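Local coordinates for peptidoglycan synthetase penicillin-binding protein 3 (Bifidobacterium adolescentis, PDB 4YE5) that probably binds penicillin and is thought to cross-link peptidoglycan during cell-wall synthesis, at residues E57-T65 with V83-L94; V348-R359 with W390-F400. All blocks are in the same frame, centred on the assembly; numbering follows the deposited sequence.

Interaction 1 of 2, residues E57-T65 with V83-L94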
# COMPACT_ATOMS: atom_id res chain seq x y z
N GLU A 57 40.67 23.96 0.23
CA GLU A 57 41.10 25.34 0.06
C GLU A 57 40.69 26.24 1.24
O GLU A 57 41.44 27.14 1.61
CB GLU A 57 40.64 25.93 -1.29
CG GLU A 57 39.18 26.31 -1.38
CD GLU A 57 38.90 27.19 -2.59
OE1 GLU A 57 37.89 27.93 -2.57
OE2 GLU A 57 39.69 27.14 -3.56
N GLN A 58 39.53 25.97 1.85
CA GLN A 58 39.17 26.66 3.08
C GLN A 58 40.06 26.24 4.24
O GLN A 58 40.38 27.06 5.09
CB GLN A 58 37.70 26.43 3.46
CG GLN A 58 36.69 27.01 2.48
CD GLN A 58 36.99 28.44 2.10
OE1 GLN A 58 37.34 29.26 2.95
NE2 GLN A 58 36.87 28.75 0.81
N ALA A 59 40.44 24.96 4.29
CA ALA A 59 41.36 24.50 5.34
C ALA A 59 42.71 25.22 5.21
O ALA A 59 43.31 25.62 6.21
CB ALA A 59 41.56 22.99 5.26
N GLN A 60 43.16 25.41 3.98
CA GLN A 60 44.46 26.04 3.74
C GLN A 60 44.46 27.50 4.14
O GLN A 60 45.47 28.01 4.58
CB GLN A 60 44.87 25.88 2.26
CG GLN A 60 45.15 24.42 1.89
CD GLN A 60 45.06 24.14 0.40
OE1 GLN A 60 45.40 24.99 -0.43
NE2 GLN A 60 44.60 22.94 0.06
N ALA A 61 43.30 28.16 4.03
CA ALA A 61 43.15 29.55 4.47
C ALA A 61 42.97 29.68 5.99
O ALA A 61 42.99 30.79 6.53
CB ALA A 61 41.95 30.20 3.74
N PHE A 62 42.77 28.55 6.69
CA PHE A 62 42.43 28.57 8.12
C PHE A 62 43.55 29.12 9.00
O PHE A 62 44.71 28.75 8.87
CB PHE A 62 42.00 27.16 8.60
CG PHE A 62 41.69 27.06 10.08
CD1 PHE A 62 40.58 27.71 10.63
CD2 PHE A 62 42.50 26.29 10.92
CE1 PHE A 62 40.28 27.59 12.00
CE2 PHE A 62 42.21 26.17 12.30
CZ PHE A 62 41.11 26.83 12.84
N ILE A 63 43.19 30.04 9.90
CA ILE A 63 44.12 30.51 10.93
C ILE A 63 43.46 30.33 12.30
O ILE A 63 42.45 30.96 12.57
CB ILE A 63 44.47 32.01 10.76
CG1 ILE A 63 45.06 32.27 9.38
CG2 ILE A 63 45.45 32.46 11.85
CD1 ILE A 63 45.27 33.73 9.07
N PRO A 64 44.01 29.45 13.15
CA PRO A 64 43.34 29.16 14.43
C PRO A 64 43.41 30.35 15.39
O PRO A 64 44.40 31.08 15.43
CB PRO A 64 44.14 27.97 15.00
CG PRO A 64 45.54 28.16 14.39
CD PRO A 64 45.26 28.67 12.99
N THR A 65 42.34 30.52 16.15
CA THR A 65 42.22 31.59 17.12
C THR A 65 42.80 31.17 18.47
O THR A 65 42.46 30.12 19.00
CB THR A 65 40.73 31.96 17.29
OG1 THR A 65 40.25 32.52 16.06
CG2 THR A 65 40.54 32.98 18.43
N VAL A 83 47.08 25.95 18.82
CA VAL A 83 47.30 24.90 17.84
C VAL A 83 48.76 24.95 17.33
O VAL A 83 49.41 23.92 17.17
CB VAL A 83 46.28 24.99 16.68
CG1 VAL A 83 46.59 23.98 15.59
CG2 VAL A 83 44.84 24.81 17.20
N GLY A 84 49.27 26.17 17.11
CA GLY A 84 50.69 26.35 16.83
C GLY A 84 51.10 26.34 15.37
O GLY A 84 52.22 26.69 15.04
N VAL A 85 50.21 25.91 14.48
CA VAL A 85 50.45 25.95 13.04
C VAL A 85 49.22 26.54 12.39
O VAL A 85 48.26 26.86 13.09
CB VAL A 85 50.74 24.54 12.46
CG1 VAL A 85 52.14 24.07 12.88
CG2 VAL A 85 49.66 23.53 12.89
N THR A 86 49.22 26.66 11.07
CA THR A 86 48.08 27.21 10.33
C THR A 86 47.67 26.29 9.21
O THR A 86 48.32 25.27 8.96
CB THR A 86 48.37 28.61 9.72
OG1 THR A 86 49.33 28.50 8.65
CG2 THR A 86 48.90 29.58 10.78
N GLY A 87 46.56 26.63 8.56
CA GLY A 87 46.14 25.93 7.35
C GLY A 87 45.79 24.47 7.55
O GLY A 87 45.25 24.09 8.59
N ALA A 88 46.07 23.66 6.53
CA ALA A 88 45.75 22.22 6.54
C ALA A 88 46.33 21.55 7.76
O ALA A 88 45.70 20.69 8.38
CB ALA A 88 46.27 21.53 5.28
N ALA A 89 47.55 21.96 8.10
CA ALA A 89 48.24 21.40 9.24
C ALA A 89 47.43 21.65 10.51
O ALA A 89 47.26 20.75 11.32
CB ALA A 89 49.65 21.97 9.36
N ALA A 90 46.90 22.86 10.67
CA ALA A 90 46.11 23.18 11.86
C ALA A 90 44.79 22.41 11.91
O ALA A 90 44.41 21.86 12.96
CB ALA A 90 45.85 24.70 11.95
N VAL A 91 44.09 22.35 10.78
CA VAL A 91 42.84 21.61 10.72
C VAL A 91 43.09 20.14 11.03
O VAL A 91 42.32 19.50 11.77
CB VAL A 91 42.12 21.73 9.34
CG1 VAL A 91 40.80 20.92 9.34
CG2 VAL A 91 41.86 23.19 8.99
N ALA A 92 44.17 19.60 10.47
CA ALA A 92 44.48 18.18 10.65
C ALA A 92 44.74 17.85 12.13
O ALA A 92 44.26 16.84 12.63
CB ALA A 92 45.68 17.74 9.77
N ARG A 93 45.50 18.71 12.80
CA ARG A 93 45.81 18.52 14.22
C ARG A 93 44.57 18.53 15.10
O ARG A 93 44.46 17.76 16.06
CB ARG A 93 46.77 19.60 14.71
CG ARG A 93 48.20 19.19 14.68
CD ARG A 93 49.11 20.31 15.13
NE ARG A 93 50.49 19.97 14.81
CZ ARG A 93 51.54 20.73 15.11
NH1 ARG A 93 51.38 21.90 15.74
NH2 ARG A 93 52.74 20.32 14.78
N LEU A 94 43.65 19.43 14.79
CA LEU A 94 42.41 19.51 15.54
C LEU A 94 41.56 18.27 15.31
O LEU A 94 40.96 17.72 16.23
CB LEU A 94 41.64 20.79 15.15
CG LEU A 94 42.23 22.10 15.65
CD1 LEU A 94 41.66 23.31 14.90
CD2 LEU A 94 41.99 22.26 17.17

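Interaction 2 of 2, residues V348-R359 with W390-F400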
# COMPACT_ATOMS: atom_id res chain seq x y z
N VAL A 348 -29.81 -11.61 -17.29
CA VAL A 348 -30.36 -10.99 -18.50
C VAL A 348 -31.88 -10.90 -18.44
O VAL A 348 -32.46 -9.85 -18.75
CB VAL A 348 -29.92 -11.74 -19.76
CG1 VAL A 348 -30.75 -11.31 -20.98
CG2 VAL A 348 -28.42 -11.53 -19.97
N ILE A 349 -32.52 -11.99 -18.05
CA ILE A 349 -33.97 -11.98 -17.91
C ILE A 349 -34.42 -11.00 -16.82
O ILE A 349 -35.29 -10.16 -17.06
CB ILE A 349 -34.52 -13.39 -17.61
CG1 ILE A 349 -34.24 -14.31 -18.79
CG2 ILE A 349 -36.03 -13.31 -17.32
CD1 ILE A 349 -34.64 -15.75 -18.58
N ALA A 350 -33.82 -11.10 -15.63
CA ALA A 350 -34.20 -10.23 -14.52
C ALA A 350 -33.98 -8.75 -14.83
O ALA A 350 -34.74 -7.90 -14.39
CB ALA A 350 -33.42 -10.62 -13.25
N GLY A 351 -32.92 -8.45 -15.57
CA GLY A 351 -32.53 -7.06 -15.79
C GLY A 351 -33.25 -6.39 -16.94
O GLY A 351 -32.90 -5.27 -17.32
N ASP A 352 -34.26 -7.08 -17.48
CA ASP A 352 -34.96 -6.65 -18.69
C ASP A 352 -35.32 -5.17 -18.70
O ASP A 352 -35.10 -4.48 -19.70
CB ASP A 352 -36.23 -7.50 -18.89
CG ASP A 352 -37.02 -7.10 -20.14
OD1 ASP A 352 -36.40 -6.81 -21.19
OD2 ASP A 352 -38.27 -7.08 -20.07
N LYS A 353 -35.87 -4.68 -17.59
CA LYS A 353 -36.39 -3.32 -17.52
C LYS A 353 -35.35 -2.30 -17.03
O LYS A 353 -35.60 -1.10 -17.02
CB LYS A 353 -37.64 -3.25 -16.63
CG LYS A 353 -38.82 -4.10 -17.11
CD LYS A 353 -39.34 -3.59 -18.44
CE LYS A 353 -40.61 -4.33 -18.85
NZ LYS A 353 -41.10 -3.82 -20.15
N MSE A 354 -34.20 -2.79 -16.61
CA MSE A 354 -33.13 -1.90 -16.16
C MSE A 354 -32.48 -1.20 -17.36
O MSE A 354 -31.89 -1.86 -18.21
CB MSE A 354 -32.07 -2.71 -15.42
CG MSE A 354 -31.18 -1.88 -14.51
SE MSE A 354 -30.01 -3.03 -13.45
CE MSE A 354 -29.40 -1.69 -12.19
N THR A 355 -32.58 0.13 -17.41
CA THR A 355 -32.04 0.88 -18.54
C THR A 355 -30.53 0.91 -18.48
O THR A 355 -29.95 0.71 -17.41
CB THR A 355 -32.53 2.35 -18.56
OG1 THR A 355 -31.95 3.07 -17.46
CG2 THR A 355 -34.08 2.44 -18.50
N ASN A 356 -29.90 1.14 -19.64
CA ASN A 356 -28.45 1.34 -19.73
C ASN A 356 -27.93 2.31 -18.67
O ASN A 356 -26.93 2.05 -18.01
CB ASN A 356 -28.08 1.90 -21.12
CG ASN A 356 -27.99 0.82 -22.19
OD1 ASN A 356 -28.31 -0.34 -21.96
ND2 ASN A 356 -27.54 1.22 -23.38
N GLU A 357 -28.63 3.43 -18.50
CA GLU A 357 -28.19 4.44 -17.54
C GLU A 357 -28.20 3.90 -16.11
O GLU A 357 -27.28 4.15 -15.34
CB GLU A 357 -29.04 5.71 -17.64
CG GLU A 357 -28.57 6.82 -16.71
CD GLU A 357 -29.49 8.02 -16.70
OE1 GLU A 357 -30.52 7.99 -17.41
OE2 GLU A 357 -29.18 9.01 -15.99
N GLN A 358 -29.26 3.17 -15.77
CA GLN A 358 -29.36 2.56 -14.45
C GLN A 358 -28.26 1.52 -14.23
O GLN A 358 -27.64 1.48 -13.17
CB GLN A 358 -30.73 1.92 -14.26
CG GLN A 358 -31.83 2.93 -14.17
CD GLN A 358 -33.19 2.28 -14.27
OE1 GLN A 358 -33.34 1.23 -14.88
NE2 GLN A 358 -34.19 2.92 -13.67
N ARG A 359 -28.02 0.69 -15.25
CA ARG A 359 -26.93 -0.29 -15.16
C ARG A 359 -25.60 0.39 -14.87
O ARG A 359 -24.92 0.03 -13.92
CB ARG A 359 -26.85 -1.16 -16.43
CG ARG A 359 -28.11 -1.97 -16.69
CD ARG A 359 -28.16 -2.62 -18.09
NE ARG A 359 -29.48 -3.20 -18.33
CZ ARG A 359 -29.70 -4.31 -19.03
NH1 ARG A 359 -28.69 -4.97 -19.58
NH2 ARG A 359 -30.94 -4.78 -19.18
N TRP A 390 -21.91 1.57 -25.14
CA TRP A 390 -22.18 0.14 -25.09
C TRP A 390 -22.90 -0.28 -26.36
O TRP A 390 -23.64 0.51 -26.94
CB TRP A 390 -23.07 -0.22 -23.90
CG TRP A 390 -22.45 0.03 -22.55
CD1 TRP A 390 -21.16 0.38 -22.28
CD2 TRP A 390 -23.12 -0.03 -21.29
NE1 TRP A 390 -20.98 0.52 -20.91
CE2 TRP A 390 -22.18 0.28 -20.29
CE3 TRP A 390 -24.44 -0.33 -20.91
CZ2 TRP A 390 -22.50 0.30 -18.93
CZ3 TRP A 390 -24.76 -0.30 -19.56
CH2 TRP A 390 -23.80 0.01 -18.59
N ASP A 391 -22.71 -1.53 -26.78
CA ASP A 391 -23.52 -2.06 -27.87
C ASP A 391 -24.56 -3.01 -27.29
O ASP A 391 -24.63 -3.17 -26.07
CB ASP A 391 -22.66 -2.74 -28.95
CG ASP A 391 -21.89 -3.94 -28.43
OD1 ASP A 391 -22.48 -4.78 -27.73
OD2 ASP A 391 -20.68 -4.04 -28.73
N ARG A 392 -25.35 -3.65 -28.15
CA ARG A 392 -26.46 -4.48 -27.69
C ARG A 392 -26.03 -5.70 -26.87
O ARG A 392 -26.83 -6.24 -26.11
CB ARG A 392 -27.36 -4.91 -28.86
CG ARG A 392 -28.18 -3.77 -29.46
CD ARG A 392 -28.56 -2.70 -28.42
NE ARG A 392 -29.78 -3.03 -27.68
CZ ARG A 392 -30.37 -2.20 -26.82
NH1 ARG A 392 -31.48 -2.57 -26.19
NH2 ARG A 392 -29.86 -1.00 -26.58
N ARG A 393 -24.78 -6.13 -27.02
CA ARG A 393 -24.29 -7.23 -26.21
C ARG A 393 -23.67 -6.78 -24.87
O ARG A 393 -24.02 -7.30 -23.80
CB ARG A 393 -23.29 -8.09 -26.99
CG ARG A 393 -22.82 -9.31 -26.21
CD ARG A 393 -22.21 -10.40 -27.08
NE ARG A 393 -22.14 -11.64 -26.32
CZ ARG A 393 -23.05 -12.61 -26.38
NH1 ARG A 393 -24.09 -12.50 -27.20
NH2 ARG A 393 -22.92 -13.70 -25.64
N THR A 394 -22.76 -5.82 -24.93
CA THR A 394 -22.05 -5.40 -23.72
C THR A 394 -22.99 -4.75 -22.70
O THR A 394 -22.69 -4.76 -21.52
CB THR A 394 -20.89 -4.43 -24.04
OG1 THR A 394 -21.40 -3.22 -24.61
CG2 THR A 394 -19.90 -5.08 -25.02
N ARG A 395 -24.12 -4.21 -23.15
CA ARG A 395 -25.10 -3.66 -22.21
C ARG A 395 -25.64 -4.78 -21.31
O ARG A 395 -26.11 -4.51 -20.21
CB ARG A 395 -26.26 -2.97 -22.95
CG ARG A 395 -27.23 -3.93 -23.63
CD ARG A 395 -28.43 -3.22 -24.24
NE ARG A 395 -29.22 -2.48 -23.26
CZ ARG A 395 -30.29 -2.97 -22.63
NH1 ARG A 395 -30.95 -2.22 -21.76
NH2 ARG A 395 -30.69 -4.21 -22.87
N ASN A 396 -25.54 -6.02 -21.78
CA ASN A 396 -25.98 -7.18 -21.00
C ASN A 396 -24.88 -7.89 -20.21
O ASN A 396 -25.07 -8.27 -19.04
CB ASN A 396 -26.72 -8.17 -21.90
CG ASN A 396 -28.15 -7.75 -22.16
OD1 ASN A 396 -28.88 -7.42 -21.22
ND2 ASN A 396 -28.55 -7.73 -23.44
N THR A 397 -23.72 -8.05 -20.83
CA THR A 397 -22.58 -8.67 -20.14
C THR A 397 -22.16 -7.86 -18.91
O THR A 397 -21.60 -8.40 -17.95
CB THR A 397 -21.36 -8.85 -21.08
OG1 THR A 397 -20.90 -7.57 -21.52
CG2 THR A 397 -21.71 -9.71 -22.30
N VAL A 398 -22.43 -6.56 -18.93
CA VAL A 398 -22.09 -5.72 -17.78
C VAL A 398 -22.86 -6.17 -16.53
O VAL A 398 -22.43 -5.94 -15.39
CB VAL A 398 -22.35 -4.22 -18.08
CG1 VAL A 398 -23.79 -3.85 -17.81
CG2 VAL A 398 -21.42 -3.34 -17.25
N LEU A 399 -24.00 -6.84 -16.73
CA LEU A 399 -24.81 -7.37 -15.63
C LEU A 399 -24.09 -8.48 -14.90
O LEU A 399 -24.34 -8.71 -13.72
CB LEU A 399 -26.15 -7.91 -16.12
CG LEU A 399 -27.12 -6.94 -16.80
CD1 LEU A 399 -28.39 -7.69 -17.22
CD2 LEU A 399 -27.45 -5.75 -15.87
N PHE A 400 -23.21 -9.20 -15.60
CA PHE A 400 -22.52 -10.31 -14.95
C PHE A 400 -21.00 -10.22 -14.92
O PHE A 400 -20.30 -11.22 -15.07
CB PHE A 400 -23.02 -11.69 -15.44
CG PHE A 400 -23.20 -11.79 -16.94
CD1 PHE A 400 -22.15 -12.19 -17.76
CD2 PHE A 400 -24.45 -11.56 -17.51
CE1 PHE A 400 -22.35 -12.33 -19.14
CE2 PHE A 400 -24.64 -11.68 -18.88
CZ PHE A 400 -23.59 -12.08 -19.70
O HOH W 1 -31.58 -7.30 -20.00
O HOH W 2 -33.58 -2.21 -20.73
O HOH W 3 -33.38 -4.93 -22.00

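Interaction 1 of 2, residues E57-T65 with V83-L94
The ring of F62 leans on helix 87-94 along one side, its CD2 atom 3.7 Å from CG2 of V91. The methyl group of A90 meets the same stretch of the ring at its edge, near the ring plane, while L94 crosses F62 at about a right angle and brings CD1 to 3.9 Å from F62 CE2. Having CG anti to the backbone N (chi1 177°) places the F62 ring against A90, V91 and L94; H76 adds an edge-to-face contact. V91 CG2 also touches A59 CB and is shared by A59 and the F62 ring. Further on, P64 CB packs against V83 CG2 at 3.9 Å, and P64 CG lies 3.3 Å from the carbonyl O of V85.

Helices 57-61 and 87-94 run nearly perpendicular, at 98°. The CA atoms of Q60 and G87 are 4.0 Å apart; a CB on G87 would sit tight against Q60 O, and the positive phi also favours glycine. G87 N donates to F62 O (2.8 Å, 158°), and G87 CA makes a C-H...O contact of 3.1 Å with A59 O. Hydrophobic packing of F62, P64, A90, V91 and L94 supplies most of the contact, while the single backbone bond fixes F62 O.

Interaction 2 of 2, residues V348-R359 with W390-F400
The guanidinium of R359 lies between R395 NH1 over one face and L399 CD1 over the other, and its edge meets R395 O, N396 OD1 and a water. The R395 guanidinium in turn has R359 CZ over one face and, opposite, NH1 of the poorly ordered R392; the R359 and R395 planes are 31° apart. This layered group of arginines lies in the transpeptidase domain, of the serine beta-lactamase-like fold, near the helix starts capped by the T355-Q358 and D391-T394 capping boxes.

R359 NH1 donates to R395 O at 2.7 Å and, almost straight at 171°, to N396 OD1. Both acceptors lie in the guanidinium plane, although NH1 sits above the plane of each carbonyl. NE donates to M354 O at 2.8 Å, and NH2 reaches water 1, which donates to V348 O and N396 OD1. The extended chain from CG to NE carries the group across to these acceptors, whose partial negative charge probably eases the closeness of R359 NH2 and R395 NH1, 3.6 Å apart. Waters 2 and 3 link R395 to D352 O.

Beside the arginines, W390 CZ3 lies 3.6 Å from N356 O, and R359 CB meets the indole edge; W390 NE1 is held by H385 O. Elsewhere in the contact, V348 CG2 touches the F400 ring at its edge, and F400 also contacts K290, the lysine of a probable SxxK active-site motif, so the contact adjoins the likely catalytic region. A bend at chi3 (-60°) brings the R395 guanidinium to N356: NE donates to N356 OD1 at 2.7 Å, and NH1 adds a weak bond of 3.2 Å to the same oxygen.

In the fold
From the N terminus, interaction 1 comes first. It closes a 17-residue connection that contains no helix or strand and carries the C67-C75 disulfide, bringing helix 56-61 against helix 87-99 in the dimerisation region. The chain then runs on into the transpeptidase region, where interaction 2 closes a 30-residue excursion that begins with the remainder of helix 356-365. It ties helices 344-350 and 356-365 to helix 394-397, with helix 290-299 alongside. The two loops follow in series, neither nested nor crossed. Their centres are about 84 Å apart on opposite sides of the chain's centre, so the two contacts belong to separate parts of an elongated molecule.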